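PDB 3IF2: aminotransferase from Psychrobacter arcticus 273-4, which probably catalyses pyridoxal 5'-phosphate-dependent transamination of amino acids, perhaps as a valine-pyruvate aminotransferase. Local coordinates for residues L196-I210 against H230-I243. Numbering follows the deposited sequence. Where two conformers were deposited one is given.
Sequences LENLPALKEGRIGAI and HLAEIAKRYDIPLI
Leu202 lies over one face of the Tyr238 ring, its CG 3.9 Å from the ring centroid and 19° off the normal, a CH-pi contact. With CG anti to the backbone N (chi1 -171°), the leucine branch sits over the CD2-CE2 side of that face, CD2 also meeting Ile234 CG2, while Leu202 O comes to the CE1 side. A broad ring suits the position after helix 225-237, since it can cover both the branch and the backbone of Leu202. Were Tyr238 an alanine, Leu202 would probably lose the surface it rests on, and a gap would be likely to open beside helix 200-203.

Glu197 brings charge to the edge of this apolar patch. Its OE2 takes a nearly straight bond (169°) from Arg237 NH1 at 3.1 Å, through the anti lone pair and with the two flat groups almost coplanar, a salt bridge; His230 NE2 adds weak bonds to both oxygens, and its ring stacks on Phe193. A carboxylate suits a site facing both a guanidinium and an imidazole N-H. Beneath, Leu196 CD2 meets Ile234 CD1 at 3.7 Å and its CD1 meets Leu231 CD2.

Ile210 can be followed outward from the sheet. CB and CG2 lie against Leu242 CD1, CG1 touches Ile240 CD1 at 3.7 Å, and CD1 ends 4.0 Å from Ala235 CB, where a small alanine is consistent with the helix's close approach. Ile240 CD1 also touches Ile207 CG2.

Ile210 N bonds to Pro241 O (3.0 Å) and Ile243 N to Ile210 O (2.7 Å), the register of parallel strands; the Ile243 side chain is about 10 Å from a bound pyridoxal phosphate. Helix 225-237 connects adjacent strands 207-213 and 242-245 and packs on them, a beta-alpha-beta crossover in the large domain of fold-type I pyridoxal phosphate-dependent aminotransferases.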
ATOM      1  N   LEU A 196       7.083  30.400 -15.157  1.00 38.76           N
ATOM      2  CA  LEU A 196       7.745  29.127 -14.805  1.00 39.49           C
ATOM      3  C   LEU A 196       9.255  29.139 -15.048  1.00 40.00           C
ATOM      4  O   LEU A 196      10.044  28.786 -14.160  1.00 39.17           O
ATOM      5  CB  LEU A 196       7.094  27.958 -15.582  1.00 39.33           C
ATOM      6  CG  LEU A 196       7.552  26.504 -15.398  1.00 39.75           C
ATOM      7  CD1 LEU A 196       6.477  25.545 -15.932  1.00 39.93           C
ATOM      8  CD2 LEU A 196       8.908  26.159 -16.025  1.00 39.39           C
ATOM      9  N   GLU A 197       9.638  29.585 -16.240  1.00 41.08           N
ATOM     10  CA  GLU A 197      11.039  29.533 -16.699  1.00 42.28           C
ATOM     11  C   GLU A 197      11.936  30.520 -15.932  1.00 42.21           C
ATOM     12  O   GLU A 197      13.150  30.315 -15.860  1.00 41.37           O
ATOM     13  CB  GLU A 197      11.065  29.712 -18.231  1.00 43.45           C
ATOM     14  CG  GLU A 197      12.168  28.989 -19.025  1.00 44.67           C
ATOM     15  CD  GLU A 197      11.694  28.545 -20.451  1.00 45.42           C
ATOM     16  OE1 GLU A 197      10.617  28.993 -20.932  1.00 45.64           O
ATOM     17  OE2 GLU A 197      12.394  27.721 -21.088  1.00 45.91           O
ATOM     18  N   ASN A 198      11.313  31.550 -15.342  1.00 42.55           N
ATOM     19  CA  ASN A 198      11.968  32.548 -14.482  1.00 43.32           C
ATOM     20  C   ASN A 198      11.770  32.330 -12.969  1.00 42.87           C
ATOM     21  O   ASN A 198      12.263  33.135 -12.170  1.00 42.86           O
ATOM     22  CB  ASN A 198      11.499  33.968 -14.874  1.00 43.99           C
ATOM     23  CG  ASN A 198      12.023  34.394 -16.232  1.00 44.47           C
ATOM     24  OD1 ASN A 198      13.205  34.740 -16.374  1.00 45.02           O
ATOM     25  ND2 ASN A 198      11.143  34.390 -17.238  1.00 44.30           N
ATOM     26  N   LEU A 199      11.078  31.258 -12.570  1.00 42.38           N
ATOM     27  CA  LEU A 199      10.880  30.937 -11.144  1.00 42.17           C
ATOM     28  C   LEU A 199      12.266  30.804 -10.459  1.00 42.08           C
ATOM     29  O   LEU A 199      13.111  30.049 -10.955  1.00 41.81           O
ATOM     30  CB  LEU A 199      10.084  29.646 -10.981  1.00 42.21           C
ATOM     31  CG  LEU A 199       9.582  29.268  -9.593  1.00 42.23           C
ATOM     32  CD1 LEU A 199       8.561  30.281  -9.099  1.00 42.47           C
ATOM     33  CD2 LEU A 199       8.949  27.903  -9.670  1.00 41.90           C
ATOM     34  N   PRO A 200      12.534  31.600  -9.390  1.00 42.12           N
ATOM     35  CA  PRO A 200      13.824  31.546  -8.677  1.00 42.11           C
ATOM     36  C   PRO A 200      14.232  30.150  -8.177  1.00 42.14           C
ATOM     37  O   PRO A 200      15.415  29.785  -8.275  1.00 43.00           O
ATOM     38  CB  PRO A 200      13.608  32.497  -7.497  1.00 42.39           C
ATOM     39  CG  PRO A 200      12.615  33.479  -7.986  1.00 42.27           C
ATOM     40  CD  PRO A 200      11.697  32.708  -8.877  1.00 42.34           C
ATOM     41  N   ALA A 201      13.265  29.397  -7.650  1.00 40.84           N
ATOM     42  CA  ALA A 201      13.501  28.017  -7.223  1.00 40.36           C
ATOM     43  C   ALA A 201      14.087  27.157  -8.367  1.00 40.05           C
ATOM     44  O   ALA A 201      15.016  26.371  -8.132  1.00 39.41           O
ATOM     45  CB  ALA A 201      12.200  27.384  -6.655  1.00 39.81           C
ATOM     46  N   LEU A 202      13.579  27.347  -9.592  1.00 40.27           N
ATOM     47  CA  LEU A 202      14.051  26.599 -10.779  1.00 40.64           C
ATOM     48  C   LEU A 202      15.466  27.014 -11.182  1.00 41.21           C
ATOM     49  O   LEU A 202      16.327  26.151 -11.360  1.00 41.84           O
ATOM     50  CB  LEU A 202      13.095  26.760 -11.981  1.00 40.16           C
ATOM     51  CG  LEU A 202      13.347  25.881 -13.223  1.00 39.71           C
ATOM     52  CD1 LEU A 202      13.167  24.399 -12.899  1.00 39.01           C
ATOM     53  CD2 LEU A 202      12.419  26.265 -14.350  1.00 39.24           C
ATOM     54  N   LYS A 203      15.696  28.318 -11.349  1.00 41.95           N
ATOM     55  CA  LYS A 203      17.038  28.845 -11.705  1.00 42.13           C
ATOM     56  C   LYS A 203      18.119  28.464 -10.664  1.00 41.39           C
ATOM     57  O   LYS A 203      19.219  28.041 -11.037  1.00 40.64           O
ATOM     58  CB  LYS A 203      17.026  30.385 -11.891  1.00 42.98           C
ATOM     59  CG  LYS A 203      16.582  30.959 -13.272  1.00 43.67           C
ATOM     60  CD  LYS A 203      16.832  32.499 -13.303  1.00 44.39           C
ATOM     61  CE  LYS A 203      17.019  33.108 -14.706  1.00 44.84           C
ATOM     62  NZ  LYS A 203      15.788  33.134 -15.533  1.00 45.52           N
ATOM     63  N   GLU A 204      17.774  28.584  -9.375  1.00 41.04           N
ATOM     64  CA  GLU A 204      18.713  28.330  -8.247  1.00 40.74           C
ATOM     65  C   GLU A 204      18.943  26.845  -7.829  1.00 39.77           C
ATOM     66  O   GLU A 204      19.687  26.587  -6.876  1.00 39.34           O
ATOM     67  CB  GLU A 204      18.306  29.200  -7.034  1.00 41.31           C
ATOM     68  CG  GLU A 204      18.413  30.739  -7.311  1.00 41.57           C
ATOM     69  CD  GLU A 204      17.833  31.632  -6.206  1.00 42.01           C
ATOM     70  OE1 GLU A 204      16.833  31.267  -5.564  1.00 42.43           O
ATOM     71  OE2 GLU A 204      18.356  32.740  -5.998  1.00 42.92           O
ATOM     72  N   GLY A 205      18.332  25.888  -8.531  1.00 38.58           N
ATOM     73  CA  GLY A 205      18.504  24.456  -8.247  1.00 38.02           C
ATOM     74  C   GLY A 205      17.725  23.871  -7.076  1.00 37.34           C
ATOM     75  O   GLY A 205      18.149  22.853  -6.525  1.00 36.65           O
ATOM     76  N   ARG A 206      16.578  24.478  -6.744  1.00 37.25           N
ATOM     77  CA  ARG A 206      15.716  24.059  -5.626  0.50 37.05           C
ATOM     78  C   ARG A 206      14.417  23.355  -6.072  1.00 37.08           C
ATOM     79  O   ARG A 206      13.431  23.310  -5.315  1.00 37.16           O
ATOM     80  CB  ARG A 206      15.416  25.276  -4.727  0.50 36.93           C
ATOM     81  CG  ARG A 206      16.674  25.892  -4.107  0.50 36.76           C
ATOM     82  CD  ARG A 206      16.365  27.007  -3.098  0.50 36.53           C
ATOM     83  NE  ARG A 206      15.730  28.175  -3.703  0.50 36.26           N
ATOM     84  CZ  ARG A 206      14.433  28.459  -3.623  0.50 35.86           C
ATOM     85  NH1 ARG A 206      13.607  27.668  -2.949  0.50 35.40           N
ATOM     86  NH2 ARG A 206      13.967  29.553  -4.214  0.50 35.78           N
ATOM     87  N   ILE A 207      14.408  22.803  -7.292  1.00 36.94           N
ATOM     88  CA  ILE A 207      13.251  22.041  -7.827  1.00 36.82           C
ATOM     89  C   ILE A 207      13.786  20.632  -8.105  1.00 36.57           C
ATOM     90  O   ILE A 207      14.727  20.472  -8.882  1.00 36.89           O
ATOM     91  CB  ILE A 207      12.630  22.683  -9.106  1.00 36.63           C
ATOM     92  CG1 ILE A 207      11.986  24.037  -8.780  1.00 36.32           C
ATOM     93  CG2 ILE A 207      11.579  21.766  -9.740  1.00 36.28           C
ATOM     94  CD1 ILE A 207      10.780  23.961  -7.838  1.00 36.21           C
ATOM     95  N   GLY A 208      13.219  19.629  -7.442  1.00 36.87           N
ATOM     96  CA  GLY A 208      13.645  18.226  -7.614  1.00 37.12           C
ATOM     97  C   GLY A 208      13.042  17.455  -8.789  1.00 36.79           C
ATOM     98  O   GLY A 208      13.674  16.543  -9.311  1.00 37.49           O
ATOM     99  N   ALA A 209      11.822  17.811  -9.187  1.00 36.68           N
ATOM    100  CA  ALA A 209      11.123  17.188 -10.318  1.00 36.30           C
ATOM    101  C   ALA A 209       9.995  18.086 -10.796  1.00 36.37           C
ATOM    102  O   ALA A 209       9.617  19.013 -10.085  1.00 35.69           O
ATOM    103  CB  ALA A 209      10.562  15.844  -9.906  1.00 36.16           C
ATOM    104  N   ILE A 210       9.495  17.821 -12.009  1.00 36.68           N
ATOM    105  CA  ILE A 210       8.318  18.510 -12.557  1.00 36.93           C
ATOM    106  C   ILE A 210       7.224  17.456 -12.628  1.00 37.35           C
ATOM    107  O   ILE A 210       7.508  16.313 -12.991  1.00 38.04           O
ATOM    108  CB  ILE A 210       8.540  19.117 -13.955  1.00 36.87           C
ATOM    109  CG1 ILE A 210       9.685  20.133 -13.923  1.00 37.46           C
ATOM    110  CG2 ILE A 210       7.277  19.827 -14.431  1.00 36.20           C
ATOM    111  CD1 ILE A 210       9.962  20.811 -15.276  1.00 37.80           C
ATOM    112  N   HIS A 230       7.992  21.384 -24.499  1.00 36.06           N
ATOM    113  CA  HIS A 230       8.667  22.499 -23.828  1.00 36.71           C
ATOM    114  C   HIS A 230       9.052  22.065 -22.396  1.00 37.12           C
ATOM    115  O   HIS A 230      10.205  22.252 -21.990  1.00 37.03           O
ATOM    116  CB  HIS A 230       7.742  23.737 -23.813  1.00 36.27           C
ATOM    117  CG  HIS A 230       8.430  25.031 -23.530  1.00 35.90           C
ATOM    118  ND1 HIS A 230       7.865  26.240 -23.865  1.00 36.15           N
ATOM    119  CD2 HIS A 230       9.644  25.316 -22.999  1.00 35.94           C
ATOM    120  CE1 HIS A 230       8.681  27.216 -23.505  1.00 36.01           C
ATOM    121  NE2 HIS A 230       9.769  26.682 -22.980  1.00 35.47           N
ATOM    122  N   LEU A 231       8.109  21.456 -21.662  1.00 37.34           N
ATOM    123  CA  LEU A 231       8.379  20.976 -20.289  1.00 37.56           C
ATOM    124  C   LEU A 231       9.484  19.913 -20.248  1.00 38.70           C
ATOM    125  O   LEU A 231      10.328  19.947 -19.343  1.00 39.39           O
ATOM    126  CB  LEU A 231       7.107  20.482 -19.584  1.00 37.32           C
ATOM    127  CG  LEU A 231       6.058  21.548 -19.220  1.00 36.98           C
ATOM    128  CD1 LEU A 231       4.754  20.875 -18.839  1.00 36.78           C
ATOM    129  CD2 LEU A 231       6.551  22.507 -18.117  1.00 36.89           C
ATOM    130  N   ALA A 232       9.493  19.005 -21.228  1.00 39.47           N
ATOM    131  CA  ALA A 232      10.564  18.003 -21.362  1.00 40.00           C
ATOM    132  C   ALA A 232      11.954  18.664 -21.561  1.00 41.19           C
ATOM    133  O   ALA A 232      12.933  18.172 -21.003  1.00 41.34           O
ATOM    134  CB  ALA A 232      10.261  17.023 -22.497  1.00 38.88           C
ATOM    135  N   GLU A 233      12.041  19.760 -22.335  1.00 42.50           N
ATOM    136  CA  GLU A 233      13.323  20.506 -22.521  1.00 43.89           C
ATOM    137  C   GLU A 233      13.750  21.148 -21.212  1.00 43.29           C
ATOM    138  O   GLU A 233      14.886  20.970 -20.778  1.00 43.55           O
ATOM    139  CB  GLU A 233      13.229  21.649 -23.545  1.00 45.51           C
ATOM    140  CG  GLU A 233      13.024  21.282 -25.007  1.00 47.22           C
ATOM    141  CD  GLU A 233      12.995  22.540 -25.910  1.00 49.11           C
ATOM    142  OE1 GLU A 233      12.226  23.505 -25.612  1.00 49.97           O
ATOM    143  OE2 GLU A 233      13.746  22.561 -26.922  1.00 50.39           O
ATOM    144  N   ILE A 234      12.823  21.893 -20.598  1.00 42.42           N
ATOM    145  CA  ILE A 234      13.066  22.570 -19.311  1.00 41.75           C
ATOM    146  C   ILE A 234      13.552  21.552 -18.293  1.00 41.78           C
ATOM    147  O   ILE A 234      14.580  21.769 -17.661  1.00 41.72           O
ATOM    148  CB  ILE A 234      11.818  23.331 -18.769  1.00 40.87           C
ATOM    149  CG1 ILE A 234      11.431  24.479 -19.695  1.00 40.07           C
ATOM    150  CG2 ILE A 234      12.093  23.932 -17.402  1.00 40.60           C
ATOM    151  CD1 ILE A 234      10.151  25.144 -19.306  1.00 39.73           C
ATOM    152  N   ALA A 235      12.853  20.423 -18.189  1.00 42.37           N
ATOM    153  CA  ALA A 235      13.263  19.340 -17.265  1.00 43.22           C
ATOM    154  C   ALA A 235      14.673  18.832 -17.558  1.00 43.91           C
ATOM    155  O   ALA A 235      15.477  18.717 -16.634  1.00 44.56           O
ATOM    156  CB  ALA A 235      12.276  18.175 -17.278  1.00 42.59           C
ATOM    157  N   LYS A 236      14.984  18.571 -18.829  1.00 44.86           N
ATOM    158  CA  LYS A 236      16.317  18.061 -19.211  1.00 45.94           C
ATOM    159  C   LYS A 236      17.432  19.065 -18.869  1.00 45.98           C
ATOM    160  O   LYS A 236      18.492  18.659 -18.398  1.00 45.50           O
ATOM    161  CB  LYS A 236      16.391  17.690 -20.703  1.00 46.73           C
ATOM    162  CG  LYS A 236      17.631  16.855 -21.082  1.00 47.63           C
ATOM    163  CD  LYS A 236      17.930  16.877 -22.589  1.00 48.13           C
ATOM    164  CE  LYS A 236      19.243  16.121 -22.899  1.00 48.42           C
ATOM    165  NZ  LYS A 236      19.611  16.164 -24.341  1.00 48.51           N
ATOM    166  N   ARG A 237      17.166  20.354 -19.098  1.00 46.49           N
ATOM    167  CA  ARG A 237      18.122  21.439 -18.834  1.00 46.99           C
ATOM    168  C   ARG A 237      18.556  21.470 -17.383  1.00 46.08           C
ATOM    169  O   ARG A 237      19.760  21.554 -17.113  1.00 45.90           O
ATOM    170  CB  ARG A 237      17.521  22.797 -19.206  1.00 48.42           C
ATOM    171  CG  ARG A 237      18.487  24.016 -19.204  1.00 49.79           C
ATOM    172  CD  ARG A 237      17.696  25.298 -19.489  1.00 51.30           C
ATOM    173  NE  ARG A 237      16.878  25.128 -20.707  1.00 52.78           N
ATOM    174  CZ  ARG A 237      15.734  25.764 -21.010  1.00 53.63           C
ATOM    175  NH1 ARG A 237      15.179  26.682 -20.198  1.00 53.88           N
ATOM    176  NH2 ARG A 237      15.114  25.457 -22.158  1.00 54.08           N
ATOM    177  N   TYR A 238      17.582  21.360 -16.474  1.00 45.09           N
ATOM    178  CA  TYR A 238      17.837  21.397 -15.027  1.00 44.72           C
ATOM    179  C   TYR A 238      18.152  20.046 -14.337  1.00 44.75           C
ATOM    180  O   TYR A 238      18.187  20.002 -13.104  1.00 45.62           O
ATOM    181  CB  TYR A 238      16.697  22.161 -14.316  1.00 44.43           C
ATOM    182  CG  TYR A 238      16.685  23.643 -14.663  1.00 44.34           C
ATOM    183  CD1 TYR A 238      17.585  24.536 -14.048  1.00 44.33           C
ATOM    184  CD2 TYR A 238      15.792  24.163 -15.608  1.00 44.25           C
ATOM    185  CE1 TYR A 238      17.592  25.920 -14.366  1.00 44.04           C
ATOM    186  CE2 TYR A 238      15.790  25.546 -15.932  1.00 44.29           C
ATOM    187  CZ  TYR A 238      16.691  26.411 -15.306  1.00 44.22           C
ATOM    188  OH  TYR A 238      16.684  27.749 -15.624  1.00 44.66           O
ATOM    189  N   ASP A 239      18.464  18.980 -15.095  1.00 44.83           N
ATOM    190  CA  ASP A 239      18.741  17.624 -14.526  1.00 44.80           C
ATOM    191  C   ASP A 239      17.682  17.144 -13.548  1.00 42.74           C
ATOM    192  O   ASP A 239      17.987  16.732 -12.426  1.00 43.00           O
ATOM    193  CB  ASP A 239      20.142  17.529 -13.877  1.00 46.75           C
ATOM    194  CG  ASP A 239      21.200  17.114 -14.848  1.00 48.24           C
ATOM    195  OD1 ASP A 239      21.608  17.969 -15.673  1.00 49.33           O
ATOM    196  OD2 ASP A 239      21.634  15.929 -14.750  1.00 49.59           O
ATOM    197  N   ILE A 240      16.430  17.269 -13.956  1.00 41.03           N
ATOM    198  CA  ILE A 240      15.305  16.802 -13.146  1.00 40.55           C
ATOM    199  C   ILE A 240      14.310  16.061 -14.046  1.00 39.79           C
ATOM    200  O   ILE A 240      14.166  16.415 -15.223  1.00 40.19           O
ATOM    201  CB  ILE A 240      14.625  17.965 -12.353  1.00 40.45           C
ATOM    202  CG1 ILE A 240      14.138  19.098 -13.281  1.00 39.89           C
ATOM    203  CG2 ILE A 240      15.586  18.522 -11.290  1.00 39.72           C
ATOM    204  CD1 ILE A 240      13.187  20.071 -12.608  1.00 39.37           C
ATOM    205  N   PRO A 241      13.639  15.022 -13.514  1.00 38.85           N
ATOM    206  CA  PRO A 241      12.693  14.314 -14.348  1.00 37.99           C
ATOM    207  C   PRO A 241      11.343  15.009 -14.475  1.00 36.73           C
ATOM    208  O   PRO A 241      11.000  15.875 -13.659  1.00 36.27           O
ATOM    209  CB  PRO A 241      12.538  12.983 -13.620  1.00 38.20           C
ATOM    210  CG  PRO A 241      12.705  13.325 -12.232  1.00 38.62           C
ATOM    211  CD  PRO A 241      13.799  14.338 -12.219  1.00 38.89           C
ATOM    212  N   LEU A 242      10.607  14.588 -15.502  1.00 35.61           N
ATOM    213  CA  LEU A 242       9.242  15.019 -15.783  1.00 35.60           C
ATOM    214  C   LEU A 242       8.331  13.823 -15.462  1.00 36.30           C
ATOM    215  O   LEU A 242       8.354  12.805 -16.165  1.00 36.93           O
ATOM    216  CB  LEU A 242       9.120  15.428 -17.242  1.00 35.26           C
ATOM    217  CG  LEU A 242       7.766  15.813 -17.808  1.00 35.41           C
ATOM    218  CD1 LEU A 242       7.111  16.898 -16.964  1.00 35.19           C
ATOM    219  CD2 LEU A 242       7.967  16.259 -19.270  1.00 35.39           C
ATOM    220  N   ILE A 243       7.569  13.943 -14.376  1.00 36.07           N
ATOM    221  CA  ILE A 243       6.645  12.924 -13.922  1.00 35.58           C
ATOM    222  C   ILE A 243       5.330  13.254 -14.605  1.00 36.88           C
ATOM    223  O   ILE A 243       4.910  14.406 -14.568  1.00 36.93           O
ATOM    224  CB  ILE A 243       6.454  12.951 -12.383  1.00 34.94           C
ATOM    225  CG1 ILE A 243       7.814  12.896 -11.647  1.00 34.18           C
ATOM    226  CG2 ILE A 243       5.580  11.790 -11.943  1.00 34.40           C
ATOM    227  CD1 ILE A 243       7.708  13.003 -10.170  1.00 33.48           C
TER